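PDB 6YGA: N-alpha-acetyltransferase 30 from Saccharomyces cerevisiae, which catalyses transfer of an acetyl group from acetyl-CoA to N-terminal methionines as the catalytic subunit of the heterotrimeric NatC complex. Local coordinates for residues V66-P71 and R78-M83; P44-I49 and D105-E110; N74-G79 and H111-M116; L99-I104 and E131-I136. All blocks are in the same frame, centred on the assembly; numbering follows the deposited sequence.

Contact 1: residues V66-P71 and R78-M83; sequences VCKMDP and RGYIGM. With EDO (1,2-ethanediol), chain J; EDO (1,2-ethanediol), chain K.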
loop_
_atom_site.group_PDB
_atom_site.type_symbol
_atom_site.label_atom_id
_atom_site.label_comp_id
_atom_site.label_asym_id
_atom_site.label_seq_id
_atom_site.Cartn_x
_atom_site.Cartn_y
_atom_site.Cartn_z
ATOM N N VAL A 66 16.248 -16.642 13.197
ATOM C CA VAL A 66 15.118 -17.556 13.315
ATOM C C VAL A 66 14.485 -17.694 11.937
ATOM O O VAL A 66 14.117 -16.689 11.317
ATOM C CB VAL A 66 14.093 -17.059 14.344
ATOM C CG1 VAL A 66 12.997 -18.083 14.524
ATOM C CG2 VAL A 66 14.770 -16.766 15.672
ATOM N N CYS A 67 14.358 -18.931 11.460
ATOM C CA CYS A 67 13.912 -19.191 10.100
ATOM C C CYS A 67 12.861 -20.293 10.079
ATOM O O CYS A 67 12.747 -21.096 11.007
ATOM C CB CYS A 67 15.087 -19.583 9.194
ATOM S SG CYS A 67 16.423 -18.369 9.188
ATOM N N LYS A 68 12.090 -20.314 8.992
ATOM C CA LYS A 68 11.139 -21.376 8.704
ATOM C C LYS A 68 11.222 -21.700 7.218
ATOM O O LYS A 68 11.823 -20.965 6.431
ATOM C CB LYS A 68 9.705 -20.978 9.077
ATOM C CG LYS A 68 9.015 -20.147 8.008
ATOM C CD LYS A 68 7.616 -19.725 8.416
ATOM C CE LYS A 68 6.830 -19.202 7.219
ATOM N NZ LYS A 68 6.551 -20.281 6.227
HETATM N N MSE A 69 10.614 -22.818 6.836
HETATM C CA MSE A 69 10.456 -23.142 5.423
HETATM C C MSE A 69 9.149 -23.887 5.182
HETATM O O MSE A 69 8.723 -24.709 5.992
HETATM C CB MSE A 69 11.641 -23.962 4.908
HETATM C CG MSE A 69 11.790 -25.333 5.531
HETATM SE SE MSE A 69 13.495 -26.148 5.057
HETATM C CE MSE A 69 13.042 -26.869 3.306
ATOM N N ASP A 70 8.508 -23.579 4.061
ATOM C CA ASP A 70 7.238 -24.179 3.694
ATOM C C ASP A 70 7.177 -24.251 2.178
ATOM O O ASP A 70 7.842 -23.460 1.499
ATOM C CB ASP A 70 6.049 -23.366 4.232
ATOM C CG ASP A 70 5.644 -23.778 5.636
ATOM O OD1 ASP A 70 5.699 -24.988 5.938
ATOM O OD2 ASP A 70 5.266 -22.895 6.434
ATOM N N PRO A 71 6.410 -25.185 1.621
ATOM C CA PRO A 71 6.176 -25.156 0.173
ATOM C C PRO A 71 5.431 -23.889 -0.221
ATOM O O PRO A 71 4.481 -23.474 0.444
ATOM C CB PRO A 71 5.333 -26.413 -0.076
ATOM C CG PRO A 71 4.708 -26.718 1.246
ATOM C CD PRO A 71 5.731 -26.320 2.268
ATOM N N ARG A 78 10.105 -22.631 -0.118
ATOM C CA ARG A 78 10.486 -21.257 0.191
ATOM C C ARG A 78 11.012 -21.189 1.621
ATOM O O ARG A 78 10.259 -21.397 2.580
ATOM C CB ARG A 78 9.304 -20.308 0.005
ATOM C CG ARG A 78 9.517 -18.936 0.623
ATOM C CD ARG A 78 8.495 -17.933 0.126
ATOM N NE ARG A 78 8.695 -17.614 -1.284
ATOM C CZ ARG A 78 7.916 -16.796 -1.982
ATOM N NH1 ARG A 78 6.877 -16.212 -1.402
ATOM N NH2 ARG A 78 8.175 -16.560 -3.260
ATOM N N GLY A 79 12.305 -20.908 1.758
ATOM C CA GLY A 79 12.844 -20.556 3.052
ATOM C C GLY A 79 12.480 -19.132 3.426
ATOM O O GLY A 79 12.290 -18.268 2.570
ATOM N N TYR A 80 12.374 -18.889 4.730
ATOM C CA TYR A 80 11.926 -17.597 5.234
ATOM C C TYR A 80 12.745 -17.209 6.454
ATOM O O TYR A 80 12.903 -18.013 7.377
ATOM C CB TYR A 80 10.433 -17.635 5.584
ATOM C CG TYR A 80 9.904 -16.344 6.161
ATOM C CD1 TYR A 80 9.733 -15.224 5.360
ATOM C CD2 TYR A 80 9.567 -16.249 7.506
ATOM C CE1 TYR A 80 9.249 -14.042 5.882
ATOM C CE2 TYR A 80 9.081 -15.072 8.038
ATOM C CZ TYR A 80 8.925 -13.973 7.222
ATOM O OH TYR A 80 8.443 -12.798 7.749
ATOM N N ILE A 81 13.265 -15.985 6.453
ATOM C CA ILE A 81 14.029 -15.446 7.573
ATOM C C ILE A 81 13.083 -14.581 8.395
ATOM O O ILE A 81 12.708 -13.481 7.972
ATOM C CB ILE A 81 15.250 -14.649 7.092
ATOM C CG1 ILE A 81 16.202 -15.561 6.310
ATOM C CG2 ILE A 81 15.967 -13.996 8.264
ATOM C CD1 ILE A 81 17.439 -14.857 5.784
ATOM N N GLY A 82 12.686 -15.077 9.563
ATOM C CA GLY A 82 11.725 -14.376 10.390
ATOM C C GLY A 82 12.336 -13.300 11.263
ATOM O O GLY A 82 11.847 -12.165 11.295
HETATM N N MSE A 83 13.405 -13.641 11.977
HETATM C CA MSE A 83 14.056 -12.694 12.878
HETATM C C MSE A 83 15.582 -12.741 12.813
HETATM O O MSE A 83 16.184 -13.798 12.621
HETATM C CB MSE A 83 13.607 -12.939 14.321
HETATM C CG MSE A 83 12.142 -12.638 14.578
HETATM SE SE MSE A 83 10.986 -14.204 14.435
HETATM C CE MSE A 83 11.375 -15.020 16.167
HETATM C C1 EDO J . 9.629 -28.162 4.214
HETATM O O1 EDO J . 8.397 -27.699 4.779
HETATM C C2 EDO J . 9.571 -29.668 3.979
HETATM O O2 EDO J . 8.542 -29.982 3.031
HETATM C C1 EDO K . 14.887 -9.521 7.911
HETATM O O1 EDO K . 15.868 -8.641 8.477
HETATM C C2 EDO K . 14.480 -10.551 8.955
HETATM O O2 EDO K . 13.902 -9.869 10.073
HETATM O O HOH W 1 7.784 -20.277 3.460
#

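Contact 2: residues P44-I49 and D105-E110; sequences PELTYI and DKMQRE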
loop_
_atom_site.group_PDB
_atom_site.type_symbol
_atom_site.label_atom_id
_atom_site.label_comp_id
_atom_site.label_asym_id
_atom_site.label_seq_id
_atom_site.Cartn_x
_atom_site.Cartn_y
_atom_site.Cartn_z
ATOM N N PRO A 44 13.147 -26.418 14.550
ATOM C CA PRO A 44 14.298 -26.219 15.444
ATOM C C PRO A 44 15.618 -26.191 14.703
ATOM O O PRO A 44 16.564 -25.537 15.153
ATOM C CB PRO A 44 14.208 -27.415 16.401
ATOM C CG PRO A 44 13.512 -28.459 15.612
ATOM C CD PRO A 44 12.517 -27.734 14.756
ATOM N N GLU A 45 15.705 -26.866 13.560
ATOM C CA GLU A 45 16.953 -26.940 12.816
ATOM C C GLU A 45 17.258 -25.667 12.038
ATOM O O GLU A 45 18.331 -25.577 11.431
ATOM C CB GLU A 45 16.919 -28.132 11.855
ATOM C CG GLU A 45 15.955 -27.971 10.683
ATOM C CD GLU A 45 14.505 -28.239 11.053
ATOM O OE1 GLU A 45 14.234 -28.580 12.221
ATOM O OE2 GLU A 45 13.636 -28.115 10.166
ATOM N N LEU A 46 16.352 -24.689 12.045
ATOM C CA LEU A 46 16.496 -23.475 11.254
ATOM C C LEU A 46 16.695 -22.235 12.120
ATOM O O LEU A 46 16.486 -21.112 11.650
ATOM C CB LEU A 46 15.284 -23.306 10.336
ATOM C CG LEU A 46 15.042 -24.446 9.343
ATOM C CD1 LEU A 46 13.870 -24.123 8.421
ATOM C CD2 LEU A 46 16.301 -24.738 8.539
ATOM N N THR A 47 17.094 -22.415 13.376
ATOM C CA THR A 47 17.412 -21.312 14.272
ATOM C C THR A 47 18.842 -21.480 14.765
ATOM O O THR A 47 19.215 -22.555 15.245
ATOM C CB THR A 47 16.441 -21.254 15.455
ATOM O OG1 THR A 47 15.126 -20.951 14.976
ATOM C CG2 THR A 47 16.865 -20.179 16.441
ATOM N N TYR A 48 19.637 -20.420 14.640
ATOM C CA TYR A 48 21.040 -20.442 15.021
ATOM C C TYR A 48 21.328 -19.312 15.996
ATOM O O TYR A 48 20.666 -18.272 15.976
ATOM C CB TYR A 48 21.959 -20.315 13.797
ATOM C CG TYR A 48 22.064 -21.587 12.994
ATOM C CD1 TYR A 48 21.102 -21.916 12.049
ATOM C CD2 TYR A 48 23.122 -22.465 13.187
ATOM C CE1 TYR A 48 21.190 -23.086 11.315
ATOM C CE2 TYR A 48 23.222 -23.636 12.460
ATOM C CZ TYR A 48 22.254 -23.943 11.525
ATOM O OH TYR A 48 22.355 -25.110 10.801
ATOM N N ILE A 49 22.327 -19.529 16.850
ATOM C CA ILE A 49 22.769 -18.526 17.808
ATOM C C ILE A 49 24.259 -18.281 17.612
ATOM O O ILE A 49 24.992 -19.112 17.070
ATOM C CB ILE A 49 22.479 -18.936 19.267
ATOM C CG1 ILE A 49 23.004 -20.350 19.540
ATOM C CG2 ILE A 49 20.993 -18.830 19.566
ATOM C CD1 ILE A 49 22.847 -20.800 20.976
ATOM N N ASP A 105 22.754 -21.455 4.203
ATOM C CA ASP A 105 23.451 -22.695 3.878
ATOM C C ASP A 105 22.667 -23.908 4.368
ATOM O O ASP A 105 22.592 -24.928 3.673
ATOM C CB ASP A 105 24.859 -22.669 4.476
ATOM C CG ASP A 105 25.681 -23.889 4.103
ATOM O OD1 ASP A 105 25.451 -24.967 4.688
ATOM O OD2 ASP A 105 26.558 -23.770 3.220
ATOM N N LYS A 106 22.063 -23.807 5.554
ATOM C CA LYS A 106 21.250 -24.901 6.075
ATOM C C LYS A 106 20.004 -25.110 5.224
ATOM O O LYS A 106 19.646 -26.246 4.893
ATOM C CB LYS A 106 20.871 -24.618 7.529
ATOM C CG LYS A 106 19.902 -25.620 8.144
ATOM C CD LYS A 106 20.483 -27.026 8.156
ATOM C CE LYS A 106 19.546 -28.009 8.846
ATOM N NZ LYS A 106 20.082 -29.397 8.811
HETATM N N MSE A 107 19.330 -24.023 4.859
HETATM C CA MSE A 107 18.100 -24.107 4.082
HETATM C C MSE A 107 18.376 -24.584 2.654
HETATM O O MSE A 107 17.567 -25.308 2.077
HETATM C CB MSE A 107 17.373 -22.754 4.085
HETATM C CG MSE A 107 16.837 -22.365 5.465
HETATM SE SE MSE A 107 15.661 -20.804 5.483
HETATM C CE MSE A 107 16.999 -19.386 5.521
ATOM N N GLN A 108 19.528 -24.203 2.094
ATOM C CA GLN A 108 19.909 -24.733 0.787
ATOM C C GLN A 108 20.162 -26.233 0.858
ATOM O O GLN A 108 19.736 -26.984 -0.028
ATOM C CB GLN A 108 21.145 -24.009 0.254
ATOM C CG GLN A 108 21.624 -24.543 -1.083
ATOM C CD GLN A 108 22.683 -23.668 -1.714
ATOM O OE1 GLN A 108 23.676 -23.318 -1.078
ATOM N NE2 GLN A 108 22.469 -23.298 -2.971
ATOM N N ARG A 109 20.854 -26.688 1.905
ATOM C CA ARG A 109 21.061 -28.119 2.089
ATOM C C ARG A 109 19.753 -28.840 2.378
ATOM O O ARG A 109 19.664 -30.051 2.154
ATOM C CB ARG A 109 22.077 -28.374 3.209
ATOM C CG ARG A 109 23.521 -28.105 2.796
ATOM C CD ARG A 109 24.531 -28.441 3.896
ATOM N NE ARG A 109 24.618 -27.397 4.914
ATOM C CZ ARG A 109 24.208 -27.535 6.171
ATOM N NH1 ARG A 109 23.686 -28.684 6.580
ATOM N NH2 ARG A 109 24.329 -26.526 7.022
ATOM N N GLU A 110 18.737 -28.125 2.856
ATOM C CA GLU A 110 17.397 -28.675 2.984
ATOM C C GLU A 110 16.576 -28.511 1.711
ATOM O O GLU A 110 15.357 -28.710 1.748
ATOM C CB GLU A 110 16.672 -28.037 4.173
ATOM C CG GLU A 110 17.285 -28.397 5.523
ATOM C CD GLU A 110 17.345 -29.900 5.761
ATOM O OE1 GLU A 110 16.389 -30.603 5.374
ATOM O OE2 GLU A 110 18.350 -30.380 6.332
#

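Contact 3: residues N74-G79 and H111-M116; sequences NVRLRG and HCDEIM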
loop_
_atom_site.group_PDB
_atom_site.type_symbol
_atom_site.label_atom_id
_atom_site.label_comp_id
_atom_site.label_asym_id
_atom_site.label_seq_id
_atom_site.Cartn_x
_atom_site.Cartn_y
_atom_site.Cartn_z
ATOM N N ASN A 74 2.815 -25.045 -5.099
ATOM C CA ASN A 74 2.872 -26.455 -4.760
ATOM C C ASN A 74 4.222 -27.081 -5.072
ATOM O O ASN A 74 4.509 -28.172 -4.571
ATOM C CB ASN A 74 1.777 -27.238 -5.508
ATOM C CG ASN A 74 0.391 -26.627 -5.350
ATOM O OD1 ASN A 74 -0.204 -26.668 -4.273
ATOM N ND2 ASN A 74 -0.143 -26.088 -6.442
ATOM N N VAL A 75 5.062 -26.409 -5.858
ATOM C CA VAL A 75 6.211 -27.041 -6.499
ATOM C C VAL A 75 7.547 -26.532 -5.986
ATOM O O VAL A 75 8.584 -27.117 -6.337
ATOM C CB VAL A 75 6.152 -26.875 -8.031
ATOM C CG1 VAL A 75 4.963 -27.627 -8.600
ATOM C CG2 VAL A 75 6.075 -25.399 -8.400
ATOM N N ARG A 76 7.568 -25.476 -5.176
ATOM C CA ARG A 76 8.817 -24.882 -4.725
ATOM C C ARG A 76 8.837 -24.736 -3.211
ATOM O O ARG A 76 7.818 -24.410 -2.592
ATOM C CB ARG A 76 9.054 -23.517 -5.391
ATOM C CG ARG A 76 9.363 -23.632 -6.879
ATOM C CD ARG A 76 9.470 -22.277 -7.569
ATOM N NE ARG A 76 10.618 -21.493 -7.117
ATOM C CZ ARG A 76 11.865 -21.667 -7.547
ATOM N NH1 ARG A 76 12.142 -22.611 -8.437
ATOM N NH2 ARG A 76 12.842 -20.900 -7.082
ATOM N N LEU A 77 10.004 -24.992 -2.623
ATOM C CA LEU A 77 10.227 -24.801 -1.195
ATOM C C LEU A 77 10.787 -23.405 -0.961
ATOM O O LEU A 77 11.825 -23.045 -1.529
ATOM C CB LEU A 77 11.186 -25.852 -0.642
ATOM C CG LEU A 77 10.586 -27.223 -0.351
ATOM C CD1 LEU A 77 11.629 -28.157 0.244
ATOM C CD2 LEU A 77 9.397 -27.075 0.582
ATOM N N ARG A 78 10.105 -22.631 -0.118
ATOM C CA ARG A 78 10.486 -21.257 0.191
ATOM C C ARG A 78 11.012 -21.189 1.621
ATOM O O ARG A 78 10.259 -21.397 2.580
ATOM C CB ARG A 78 9.304 -20.308 0.005
ATOM C CG ARG A 78 9.517 -18.936 0.623
ATOM C CD ARG A 78 8.495 -17.933 0.126
ATOM N NE ARG A 78 8.695 -17.614 -1.284
ATOM C CZ ARG A 78 7.916 -16.796 -1.982
ATOM N NH1 ARG A 78 6.877 -16.212 -1.402
ATOM N NH2 ARG A 78 8.175 -16.560 -3.260
ATOM N N GLY A 79 12.305 -20.908 1.758
ATOM C CA GLY A 79 12.844 -20.556 3.052
ATOM C C GLY A 79 12.480 -19.132 3.426
ATOM O O GLY A 79 12.290 -18.268 2.570
ATOM N N HIS A 111 17.213 -28.145 0.599
ATOM C CA HIS A 111 16.596 -28.145 -0.722
ATOM C C HIS A 111 15.579 -27.019 -0.898
ATOM O O HIS A 111 14.640 -27.142 -1.691
ATOM C CB HIS A 111 15.951 -29.502 -1.025
ATOM C CG HIS A 111 16.872 -30.666 -0.823
ATOM N ND1 HIS A 111 16.826 -31.478 0.292
ATOM C CD2 HIS A 111 17.861 -31.160 -1.605
ATOM C CE1 HIS A 111 17.746 -32.420 0.185
ATOM N NE2 HIS A 111 18.387 -32.251 -0.956
ATOM N N CYS A 112 15.735 -25.927 -0.149
ATOM C CA CYS A 112 14.944 -24.732 -0.412
ATOM C C CYS A 112 15.259 -24.213 -1.808
ATOM O O CYS A 112 16.415 -24.195 -2.235
ATOM C CB CYS A 112 15.228 -23.649 0.632
ATOM S SG CYS A 112 14.299 -23.822 2.177
ATOM N N ASP A 113 14.214 -23.827 -2.534
ATOM C CA ASP A 113 14.389 -23.252 -3.859
ATOM C C ASP A 113 14.638 -21.754 -3.816
ATOM O O ASP A 113 15.160 -21.199 -4.788
ATOM C CB ASP A 113 13.159 -23.541 -4.723
ATOM C CG ASP A 113 12.952 -25.023 -4.962
ATOM O OD1 ASP A 113 13.877 -25.674 -5.490
ATOM O OD2 ASP A 113 11.870 -25.541 -4.617
ATOM N N GLU A 114 14.288 -21.095 -2.714
ATOM C CA GLU A 114 14.427 -19.652 -2.602
ATOM C C GLU A 114 14.344 -19.263 -1.135
ATOM O O GLU A 114 13.799 -19.998 -0.306
ATOM C CB GLU A 114 13.351 -18.925 -3.415
ATOM C CG GLU A 114 11.940 -19.206 -2.935
ATOM C CD GLU A 114 10.897 -18.972 -4.008
ATOM O OE1 GLU A 114 11.248 -19.039 -5.203
ATOM O OE2 GLU A 114 9.724 -18.722 -3.655
ATOM N N ILE A 115 14.897 -18.094 -0.825
ATOM C CA ILE A 115 14.852 -17.518 0.512
ATOM C C ILE A 115 14.119 -16.189 0.421
ATOM O O ILE A 115 14.412 -15.374 -0.462
ATOM C CB ILE A 115 16.265 -17.323 1.091
ATOM C CG1 ILE A 115 17.081 -18.604 0.928
ATOM C CG2 ILE A 115 16.189 -16.941 2.560
ATOM C CD1 ILE A 115 16.544 -19.768 1.730
HETATM N N MSE A 116 13.173 -15.970 1.328
HETATM C CA MSE A 116 12.392 -14.737 1.316
HETATM C C MSE A 116 12.423 -14.039 2.672
HETATM O O MSE A 116 12.390 -14.689 3.716
HETATM C CB MSE A 116 10.946 -15.031 0.904
HETATM C CG MSE A 116 10.103 -13.799 0.605
HETATM SE SE MSE A 116 9.266 -13.012 2.182
HETATM C CE MSE A 116 7.734 -14.206 2.334
#

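Contact 4: residues L99-I104 and E131-I136; sequences LVEIAI and EGMGFI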
loop_
_atom_site.group_PDB
_atom_site.type_symbol
_atom_site.label_atom_id
_atom_site.label_comp_id
_atom_site.label_asym_id
_atom_site.label_seq_id
_atom_site.Cartn_x
_atom_site.Cartn_y
_atom_site.Cartn_z
ATOM N N LEU A 99 25.511 -15.180 10.549
ATOM C CA LEU A 99 24.293 -15.893 10.919
ATOM C C LEU A 99 23.387 -16.099 9.712
ATOM O O LEU A 99 22.774 -17.161 9.563
ATOM C CB LEU A 99 23.557 -15.138 12.025
ATOM C CG LEU A 99 24.095 -15.298 13.449
ATOM C CD1 LEU A 99 23.521 -14.228 14.362
ATOM C CD2 LEU A 99 23.762 -16.680 13.983
ATOM N N VAL A 100 23.280 -15.091 8.843
ATOM C CA VAL A 100 22.488 -15.249 7.629
ATOM C C VAL A 100 23.107 -16.310 6.731
ATOM O O VAL A 100 22.404 -17.156 6.168
ATOM C CB VAL A 100 22.344 -13.899 6.901
ATOM C CG1 VAL A 100 21.604 -14.079 5.588
ATOM C CG2 VAL A 100 21.613 -12.896 7.777
ATOM N N GLU A 101 24.437 -16.300 6.606
ATOM C CA GLU A 101 25.107 -17.253 5.726
ATOM C C GLU A 101 24.924 -18.686 6.210
ATOM O O GLU A 101 24.699 -19.594 5.402
ATOM C CB GLU A 101 26.594 -16.912 5.614
ATOM C CG GLU A 101 26.890 -15.690 4.757
ATOM C CD GLU A 101 28.373 -15.369 4.683
ATOM O OE1 GLU A 101 29.120 -15.785 5.593
ATOM O OE2 GLU A 101 28.793 -14.702 3.714
ATOM N N ILE A 102 25.020 -18.912 7.523
ATOM C CA ILE A 102 24.888 -20.277 8.022
ATOM C C ILE A 102 23.436 -20.741 7.948
ATOM O O ILE A 102 23.171 -21.932 7.755
ATOM C CB ILE A 102 25.461 -20.387 9.449
ATOM C CG1 ILE A 102 25.518 -21.849 9.895
ATOM C CG2 ILE A 102 24.645 -19.569 10.435
ATOM C CD1 ILE A 102 26.212 -22.050 11.216
ATOM N N ALA A 103 22.478 -19.817 8.070
ATOM C CA ALA A 103 21.071 -20.191 7.960
ATOM C C ALA A 103 20.693 -20.502 6.516
ATOM O O ALA A 103 20.001 -21.491 6.249
ATOM C CB ALA A 103 20.186 -19.079 8.520
ATOM N N ILE A 104 21.137 -19.669 5.571
ATOM C CA ILE A 104 20.848 -19.933 4.165
ATOM C C ILE A 104 21.534 -21.216 3.715
ATOM O O ILE A 104 20.973 -22.000 2.939
ATOM C CB ILE A 104 21.260 -18.729 3.297
ATOM C CG1 ILE A 104 20.425 -17.500 3.662
ATOM C CG2 ILE A 104 21.104 -19.052 1.814
ATOM C CD1 ILE A 104 20.735 -16.282 2.813
ATOM N N GLU A 131 21.283 -7.666 -0.136
ATOM C CA GLU A 131 21.502 -7.507 -1.570
ATOM C C GLU A 131 22.933 -7.855 -1.958
ATOM O O GLU A 131 23.182 -8.286 -3.090
ATOM C CB GLU A 131 21.148 -6.084 -2.001
ATOM C CG GLU A 131 19.663 -5.770 -1.865
ATOM C CD GLU A 131 19.368 -4.284 -1.860
ATOM O OE1 GLU A 131 20.300 -3.483 -2.085
ATOM O OE2 GLU A 131 18.198 -3.917 -1.623
ATOM N N GLY A 132 23.883 -7.696 -1.033
ATOM C CA GLY A 132 25.243 -8.135 -1.285
ATOM C C GLY A 132 25.388 -9.637 -1.428
ATOM O O GLY A 132 26.402 -10.100 -1.962
HETATM N N MSE A 133 24.401 -10.404 -0.972
HETATM C CA MSE A 133 24.454 -11.863 -1.054
HETATM C C MSE A 133 23.711 -12.372 -2.283
HETATM O O MSE A 133 23.728 -13.568 -2.581
HETATM C CB MSE A 133 23.869 -12.500 0.207
HETATM C CG MSE A 133 24.547 -12.066 1.487
HETATM SE SE MSE A 133 23.759 -12.925 3.043
HETATM C CE MSE A 133 24.083 -14.782 2.566
ATOM N N GLY A 134 23.056 -11.458 -2.993
ATOM C CA GLY A 134 22.345 -11.785 -4.211
ATOM C C GLY A 134 20.858 -11.534 -4.153
ATOM O O GLY A 134 20.181 -11.704 -5.173
ATOM N N PHE A 135 20.330 -11.155 -2.991
ATOM C CA PHE A 135 18.921 -10.811 -2.884
ATOM C C PHE A 135 18.591 -9.644 -3.805
ATOM O O PHE A 135 19.406 -8.737 -4.003
ATOM C CB PHE A 135 18.571 -10.440 -1.441
ATOM C CG PHE A 135 18.368 -11.618 -0.527
ATOM C CD1 PHE A 135 19.445 -12.213 0.113
ATOM C CD2 PHE A 135 17.095 -12.110 -0.285
ATOM C CE1 PHE A 135 19.258 -13.289 0.965
ATOM C CE2 PHE A 135 16.899 -13.188 0.567
ATOM C CZ PHE A 135 17.982 -13.777 1.193
ATOM N N ILE A 136 17.388 -9.674 -4.373
ATOM C CA ILE A 136 16.853 -8.548 -5.122
ATOM C C ILE A 136 15.454 -8.250 -4.606
ATOM O O ILE A 136 14.764 -9.117 -4.063
ATOM C CB ILE A 136 16.827 -8.795 -6.647
ATOM C CG1 ILE A 136 16.045 -10.067 -6.980
ATOM C CG2 ILE A 136 18.244 -8.858 -7.203
ATOM C CD1 ILE A 136 15.923 -10.333 -8.469
#

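Contact 1: residues V66-P71 and R78-M83
Segments 66-71 and 78-83 run antiparallel, their short strand axes 4.6 Å apart at closest approach and inclined at 154°, with hydrogen-bonded pairs at Val66/Met83, Lys68/Tyr80 and Asp70/Arg78. Regular pairing is broken at one end, where Val66 O takes two amides, Gly82 N at 2.8 Å and Met83 N at 3.2 Å. This is a classic beta bulge, and it lies in the fourth strand of the GNAT sheet, a strand that is commonly bulged in this family near the acetyl-CoA site. Beside it, the bent chain of Met83, a selenomethionine, brings CE back to Val66 CG1 and CG2, 3.8 Å from each. Lys68, on the same face, leaves its backbone with CG wedged between N and the carbonyl carbon (chi1 83°), and its chain passes Tyr80, CG lying 3.8 Å from Tyr80 CB. A final bend at chi4 (67°) turns NZ to Asp70 OD2, a salt bridge of 2.9 Å, while a water links NZ to Arg78 O. The Tyr80 hydroxyl is hydrogen-bonded to Glu118 of strand 114-120. On the other face Cys67 SG meets Ile81 CG1 at 4.0 Å; Cys67 also packs on Ala103 and Met107 of helix 95-109, and Ile81 on Met107.

Contact 2: residues P44-I49 and D105-E110
Lys106 sends CG away from its own backbone N (chi1 174°) and turns once, at chi2 (61°), before running straight to NZ; this lays its methylene chain across Tyr48, Leu46 and the backbone of Glu45. The packing is that of the GNAT fold, in which helix 95-109 lies on one face of the central sheet, here against the 3-10 segment and loop leading into strand 47-52. Lys106 CB sits 3.6 Å from Tyr48 OH, the two side chains crossing at about a right angle. The next carbon, CG, is 3.6 Å from Glu45 O and 3.7 Å from Leu46 CD2. That same methyl also reaches Met107 CG at 3.9 Å, filling the step between two successive helix residues. Lys106 CE passes Glu45 CB at 4.0 Å, but its charge is directed elsewhere: NZ pairs with Glu110 OE2 at 3.2 Å, just beyond the last turn of the helix. Phe578 of the neighbouring N-alpha-acetyltransferase 35 chain packs on Asp105 and Gln108 of the same helix. One turn on from Asp105, Arg109 lays a guanidinium face over Lys106 CA, offset toward the rim, and its NE makes a salt-bridged hydrogen bond to Asp105 OD1 (2.6 Å), which lies in the guanidinium plane.

Contact 3: residues N74-G79 and H111-M116
The carbonyl oxygen of His111 packs against Leu77 CD1, 3.7 Å away, while the residue's positive phi closes a Schellman motif at the end of helix 95-109. Cys112 follows with SG laid against the Gly79 backbone, 3.6 Å from Gly79 N. Asp113 bonds to both backbone polar atoms of Leu77: Asp113 N gives a 2.7 Å bond to Leu77 O, and OD2 accepts from Leu77 N at 2.8 Å. Its CB covers the centre of one face of the Arg76 guanidinium, and OD1 is taken by Thr159. Glu114, its chain extended beyond CG, divides its carboxylate between two arginines. Arg76 grips OE1 side-on with NE and NH2, NH2 at 3.1 Å, both nitrogens coming from one face of the carboxylate. Arg78 also grips side-on, NE at 2.8 Å and NH2 at 2.7 Å from OE2, which is tilted out of the guanidinium plane. With each oxygen doubly held, rotation of the carboxylate is probably restricted. Glu114 O accepts from Gly79 N at 2.7 Å. Ile115 places CD1 near Gly79 CA. Met116 N bonds Gly79 O, and its CB rests on Arg78 CD. The two short strand segments run in the same sense, as a parallel pair with axes inclined at 39°, the ends of a beta-alpha-beta crossover through helix 95-109; Ile104 and Met107 of that helix meet Ile115, strand 61-72 borders strand 76-86, and strand 151-157 flanks strand 114-120.

Contact 4: residues L99-I104 and E131-I136
Met133, a selenomethionine, is the main bump of this contact, and it fits a hollow on helix 95-109 bordered by Val100, Glu101 and Ile104. Met133 crosses Val100 obliquely, with SE 3.5 Å from Val100 CG1. From there the terminal methyl drops between the other two residues: Met133 CE is 3.7 Å from Glu101 CG and 3.7 Å from Ile104 CD1. The chain runs extended through chi2 and folds only at chi3 (60°), the bend that brings CE to Glu101 and Ile104. Ile104 replies with its longer branch, straight out to CD1 (chi2 -178°), so that its end meets that of Met133 tip to tip. Both loop residues that touch the helix flank Gly134, whose positive phi makes the Schellman motif ending helix 124-131 in this GNAT domain; on either side of this glycine in sequence, Met133 and Phe135 both direct their CB toward helix 95-109. Phe135 presents its edge, with Ile104 CD1 near the ring plane and 3.8 Å from CE1. Ile104 CD1 thus fills the notch between the Met133 methyl and the Phe135 rim. Tyr130 meets the Phe135 ring edge-to-face, while Ile115, Leu117, Leu154 and Leu156 of the sheet also pack against it. Phe578 of the neighbouring N-alpha-acetyltransferase 35 chain packs on Glu101, Ile104 and Met133 as well.

How the contacts relate
Contacts 1 and 3 are successive pairings of one sheet, centres about 9 Å apart, sharing Arg78 and Gly79; Ile81 N of contact 1 lies 3.2 Å from Met116 O of contact 3, probably a hydrogen bond. Contacts 2 and 4 use neighbouring turns of helix 95-109, centres about 13 Å apart, joined where Tyr48 CE2 meets Ile102 CD1 at 3.6 Å. Met107 links helix and sheet: its SE is 3.7 Å from Gly79 CA, and its CE reaches Ile115 CD1. Contact 4 meets contact 3 at Phe135 and Ile115. As in other GNATs, acetyl-CoA would probably bind between strands 76-86 and 114-120, near the start of helix 95-109; the complex is in its apo form.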